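Local coordinates for protein 6-pyruvoyl tetrahydrobiopterin synthase (Plasmodium vivax, PDB 3LX3) that belongs to the 6-pyruvoyl tetrahydropterin synthase family and binds a zinc ion and 2-amino-1,5-dihydropteridine-4,6-dione within a six-chain assembly, at residues H48-N53 / V166-S171; F30-A35 / H88-M93. All coordinates share one frame; numbering follows the deposited sequence. Where two conformers were deposited one is given.

Interaction 1 (H48-N53 / V166-S171). With ZN (zinc ion), chain B; XTN (2-amino-1,5-dihydropteridine-4,6-dione), chain C.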
# COMPACT_ATOMS: atom_id res chain seq x y z
N HIS A 48 -5.09 25.51 2.19
CA HIS A 48 -5.51 24.12 2.12
C HIS A 48 -4.73 23.33 3.18
O HIS A 48 -4.28 23.91 4.14
CB HIS A 48 -5.31 23.60 0.68
CG HIS A 48 -3.88 23.57 0.26
ND1 HIS A 48 -3.17 24.71 -0.08
CD2 HIS A 48 -3.01 22.56 0.21
CE1 HIS A 48 -1.91 24.38 -0.32
NE2 HIS A 48 -1.78 23.07 -0.16
N GLY A 49 -4.66 22.02 3.04
CA GLY A 49 -3.94 21.23 4.00
C GLY A 49 -3.62 19.87 3.47
O GLY A 49 -3.95 19.54 2.34
N HIS A 50 -2.92 19.11 4.31
CA HIS A 50 -2.34 17.81 4.01
C HIS A 50 -2.21 16.96 5.26
O HIS A 50 -2.03 17.47 6.37
CB HIS A 50 -0.93 18.00 3.48
CG HIS A 50 -0.85 18.82 2.24
ND1 HIS A 50 -1.38 18.40 1.04
CD2 HIS A 50 -0.31 20.04 2.01
CE1 HIS A 50 -1.17 19.34 0.13
NE2 HIS A 50 -0.52 20.34 0.69
N ASN A 51 -2.20 15.65 5.06
CA ASN A 51 -1.68 14.70 6.00
C ASN A 51 -0.22 14.53 5.67
O ASN A 51 0.15 13.70 4.83
CB ASN A 51 -2.40 13.37 5.85
CG ASN A 51 -3.88 13.46 6.04
OD1 ASN A 51 -4.37 14.16 6.92
ND2 ASN A 51 -4.64 12.75 5.17
N TYR A 52 0.65 15.34 6.25
CA TYR A 52 2.07 15.19 6.01
C TYR A 52 2.58 13.92 6.66
O TYR A 52 2.14 13.54 7.75
CB TYR A 52 2.84 16.35 6.60
CG TYR A 52 2.72 17.70 5.88
CD1 TYR A 52 3.59 18.05 4.87
CD2 TYR A 52 1.74 18.62 6.22
CE1 TYR A 52 3.55 19.30 4.24
CE2 TYR A 52 1.66 19.84 5.57
CZ TYR A 52 2.54 20.18 4.58
OH TYR A 52 2.40 21.42 3.98
N ASN A 53 3.54 13.27 6.03
CA ASN A 53 4.16 12.08 6.58
C ASN A 53 5.69 12.20 6.58
O ASN A 53 6.26 12.79 5.67
CB ASN A 53 3.77 10.90 5.72
CG ASN A 53 4.20 9.61 6.32
OD1 ASN A 53 5.21 9.04 5.91
ND2 ASN A 53 3.50 9.20 7.35
N VAL A 166 9.93 13.92 3.89
CA VAL A 166 8.59 14.48 4.19
C VAL A 166 7.78 14.43 2.91
O VAL A 166 8.23 14.77 1.81
CB VAL A 166 8.69 15.92 4.70
CG1 VAL A 166 7.25 16.53 4.84
CG2 VAL A 166 9.45 16.00 6.01
N SER A 167 6.53 14.01 3.04
CA SER A 167 5.58 14.11 1.92
C SER A 167 4.38 14.97 2.29
O SER A 167 3.87 14.83 3.39
CB SER A 167 5.16 12.74 1.51
OG SER A 167 4.44 12.04 2.46
N GLU A 168 3.94 15.86 1.39
CA GLU A 168 2.68 16.54 1.51
C GLU A 168 1.59 15.53 1.22
O GLU A 168 0.56 15.56 1.83
CB GLU A 168 2.46 17.64 0.44
CG GLU A 168 2.88 19.06 0.71
CD GLU A 168 2.52 19.96 -0.49
OE1 GLU A 168 2.12 19.40 -1.54
OE2 GLU A 168 2.58 21.21 -0.39
N SER A 169 1.82 14.68 0.23
CA SER A 169 0.89 13.63 -0.18
C SER A 169 1.81 12.52 -0.65
O SER A 169 2.98 12.79 -0.97
CB SER A 169 -0.04 14.15 -1.27
OG SER A 169 0.65 14.28 -2.49
N PRO A 170 1.33 11.28 -0.66
CA PRO A 170 2.34 10.23 -0.93
C PRO A 170 3.01 10.37 -2.29
O PRO A 170 4.17 9.92 -2.44
CB PRO A 170 1.55 8.93 -0.81
CG PRO A 170 0.32 9.31 -0.01
CD PRO A 170 0.00 10.73 -0.39
N SER A 171 2.35 11.03 -3.24
CA SER A 171 2.94 11.19 -4.58
C SER A 171 4.05 12.20 -4.72
O SER A 171 4.64 12.32 -5.80
CB SER A 171 1.86 11.53 -5.60
OG SER A 171 1.28 12.80 -5.36
ZN ZN B . 0.10 22.13 -0.23
N1 XTN C . 6.95 21.73 -5.46
C2 XTN C . 7.95 21.46 -4.59
N2 XTN C . 9.20 21.22 -5.03
N3 XTN C . 7.71 21.49 -3.19
C4 XTN C . 6.48 21.70 -2.69
O4 XTN C . 6.33 21.67 -1.44
N5 XTN C . 4.18 22.17 -3.19
C6 XTN C . 3.20 22.43 -4.10
O6 XTN C . 2.05 22.65 -3.71
C7 XTN C . 3.51 22.47 -5.50
N8 XTN C . 4.77 22.23 -5.88
C4A XTN C . 5.46 21.93 -3.61
C8A XTN C . 5.72 21.95 -4.98
O HOH W 1 1.67 12.45 2.82
O HOH W 2 4.24 21.68 2.01
O HOH W 3 -0.24 21.16 -2.15
O HOH W 4 1.02 23.47 -1.47

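Interaction 2 (F30-A35 / H88-M93)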
# COMPACT_ATOMS: atom_id res chain seq x y z
N PHE A 30 3.55 8.65 11.75
CA PHE A 30 4.54 9.74 11.80
C PHE A 30 3.96 10.79 10.86
O PHE A 30 4.50 11.10 9.77
CB PHE A 30 5.91 9.31 11.27
CG PHE A 30 6.49 8.13 11.96
CD1 PHE A 30 5.96 7.65 13.15
CD2 PHE A 30 7.58 7.49 11.39
CE1 PHE A 30 6.50 6.54 13.76
CE2 PHE A 30 8.13 6.38 12.00
CZ PHE A 30 7.57 5.92 13.19
N SER A 31 2.84 11.32 11.31
CA SER A 31 2.02 12.22 10.51
C SER A 31 1.77 13.52 11.24
O SER A 31 1.69 13.55 12.48
CB SER A 31 0.67 11.58 10.17
OG SER A 31 -0.05 11.24 11.34
N PHE A 32 1.61 14.59 10.47
CA PHE A 32 1.12 15.86 11.00
C PHE A 32 0.12 16.40 10.02
O PHE A 32 0.44 16.65 8.86
CB PHE A 32 2.22 16.89 11.37
CG PHE A 32 3.33 17.10 10.36
CD1 PHE A 32 3.36 18.25 9.57
CD2 PHE A 32 4.39 16.19 10.25
CE1 PHE A 32 4.44 18.48 8.72
CE2 PHE A 32 5.39 16.41 9.35
CZ PHE A 32 5.42 17.54 8.59
N ASN A 33 -1.12 16.52 10.47
CA ASN A 33 -2.20 16.94 9.64
C ASN A 33 -2.40 18.43 9.84
O ASN A 33 -2.81 18.88 10.91
CB ASN A 33 -3.43 16.16 10.05
CG ASN A 33 -3.25 14.63 9.87
OD1 ASN A 33 -2.27 14.14 9.29
ND2 ASN A 33 -4.17 13.88 10.46
N CYS A 34 -2.00 19.19 8.81
CA CYS A 34 -1.79 20.62 8.94
C CYS A 34 -2.37 21.40 7.78
O CYS A 34 -2.50 20.88 6.66
CB CYS A 34 -0.29 20.96 9.02
SG CYS A 34 0.47 20.41 10.57
N ALA A 35 -2.67 22.67 8.05
CA ALA A 35 -3.03 23.61 7.03
C ALA A 35 -1.79 24.44 6.63
O ALA A 35 -0.89 24.66 7.44
CB ALA A 35 -4.14 24.54 7.54
N HIS A 88 -2.33 21.97 13.26
CA HIS A 88 -2.15 23.42 13.21
C HIS A 88 -1.98 23.91 11.79
O HIS A 88 -1.74 23.15 10.84
CB HIS A 88 -0.83 23.83 13.91
CG HIS A 88 -0.80 23.54 15.35
ND1 HIS A 88 -0.27 22.38 15.85
CD2 HIS A 88 -1.23 24.26 16.41
CE1 HIS A 88 -0.36 22.39 17.17
NE2 HIS A 88 -0.93 23.52 17.54
N PHE A 89 -2.06 25.23 11.65
CA PHE A 89 -1.59 25.94 10.49
C PHE A 89 -0.08 26.15 10.59
O PHE A 89 0.39 26.68 11.62
CB PHE A 89 -2.31 27.29 10.31
CG PHE A 89 -1.77 28.13 9.18
CD1 PHE A 89 -2.18 27.92 7.89
CD2 PHE A 89 -0.87 29.17 9.42
CE1 PHE A 89 -1.71 28.67 6.89
CE2 PHE A 89 -0.39 29.93 8.41
CZ PHE A 89 -0.78 29.70 7.13
N ILE A 90 0.67 25.78 9.56
CA ILE A 90 2.11 25.98 9.54
C ILE A 90 2.44 27.38 9.08
O ILE A 90 2.18 27.75 7.93
CB ILE A 90 2.80 24.95 8.63
CG1 ILE A 90 2.57 23.54 9.20
CG2 ILE A 90 4.28 25.27 8.51
CD1 ILE A 90 3.00 22.45 8.21
N LEU A 91 3.01 28.18 9.98
CA LEU A 91 3.26 29.60 9.73
C LEU A 91 4.76 29.80 9.50
O LEU A 91 5.54 29.67 10.44
CB LEU A 91 2.76 30.46 10.89
CG LEU A 91 2.84 31.97 10.75
CD1 LEU A 91 2.16 32.46 9.56
CD2 LEU A 91 2.23 32.60 12.05
N PRO A 92 5.15 30.11 8.25
CA PRO A 92 6.57 30.32 7.97
C PRO A 92 6.99 31.69 8.38
O PRO A 92 6.78 32.65 7.61
CB PRO A 92 6.63 30.12 6.45
CG PRO A 92 5.36 30.46 5.95
CD PRO A 92 4.34 30.20 7.03
N MET A 93 7.67 31.75 9.51
CA MET A 93 7.94 33.02 10.18
C MET A 93 9.02 33.89 9.48
O MET A 93 9.09 35.12 9.73
CB MET A 93 8.17 32.74 11.68
CG MET A 93 9.48 32.10 11.97
SD MET A 93 9.77 31.15 13.55
CE MET A 93 10.42 32.47 14.59

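Interaction 1 (H48-N53 / V166-S171)
Asn53 and Ser167 face each other as an antiparallel hydrogen-bonded pair: Asn53 N donates to Ser167 O at 3.1 Å, and Ser167 N returns a bond to Asn53 O at 2.9 Å. The two side chains lie on one face of the sheet, with Asn53 CB 3.5 Å from Ser167 OG. Serine is small enough to turn OG back between its own N and carbonyl carbon (chi1 65°), and a water links this hydroxyl to Asn51 O.

Tyr52 carries the apolar contact, with Val166 and the methylene part of Glu168. Tyr52 CD1 touches Val166 CG1 at 4.0 Å, and the phenol lies alongside the Glu168 chain. Glu168 CG comes over one face of His50, 3.8 Å from the ring centroid, a CH-pi contact; further along, the carboxylate stacks on the imidazole, the planes 24° apart.

These strands belong to the antiparallel sheet of the T-fold, and the chain turns a corner at Glu168, which probably lets its carboxylate join the zinc-site histidines.

His48 NE2 and His50 NE2 each bind the zinc ion at 2.1 Å, His36 and two waters also bind it, and Glu168 OE2 makes a longer approach of 2.6 Å. Imidazole suits this place because it has a second nitrogen: His50 ND1 is hydrogen-bonded to Asn51 of the second subunit, which fixes the ring's rotation. Tyr52 OH donates to a water that donates to Glu168 OE2, while the same oxygen receives a weak bond from N5 of 2-amino-1,5-dihydropteridine-4,6-dione. A zinc-bound water donates to both Glu168 OE1 and O6 of that ligand.

Interaction 2 (F30-A35 / H88-M93)
Ala35 and Phe89 form a single backbone bridge, their strands running at 65° to each other with axes 5.1 Å apart at closest approach. Ala35 uses both of its backbone polar groups: its N donates to His88 O at 3.0 Å, and its O accepts from Ile90 N at 2.9 Å in a nearly straight bond. Phe89 CA adds a CA-H...O contact to Ala35 O. So steep a crossing goes with pairing that is confined to one point.

Side chains fill in on two sides of this bridge. Ile90 reaches back with its longer branch, bringing CD1 to 3.7 Å from Cys34 CB and to 4.3 Å from Phe32 CE1, where it meets the ring at its edge. An aliphatic chain with a long branch suits a place between Cys34 and the rim of Phe32. With SG beside its backbone N (chi1 -70°), Cys34 brings the sulfur to the edge of the Phe32 ring, near its plane; cysteine is compact enough for its CB to lie 3.2 Å from His88 O. Phe89 has CG anti to the backbone N (chi1 175°), a setting that brings its CD1 to 3.9 Å from Ala35 CB. A bare methyl probably suits the place, where His48 of the second subunit also packs on Ala35.

Strand 89-92 follows helix 71-85 and is paired in parallel with strand 124-127. Phe89 meets Phe119 and packs on Cys124, Ile90 touches Tyr52 of strand 48-61, and Phe32 lies against Leu85 at the helix end.

Overall arrangement
Both contacts are buried, and they share the main antiparallel sheet, in which strand 20-40 lies beside strand 48-61: Tyr52 N to Phe32 O and His50 N to Cys34 O are probable hydrogen bonds joining them. The aromatic rings of Tyr52 and Phe32 also meet nearly parallel. Interaction 1 pairs two neighbouring strands of this sheet at the point where one turns away, and its chemistry is largely polar, with metal, water and ligand gathered beside the histidines and Glu168. Interaction 2 instead ties the sheet to a short strand outside it, mainly through backbone bonds and apolar side chains. Each also touches the second subunit.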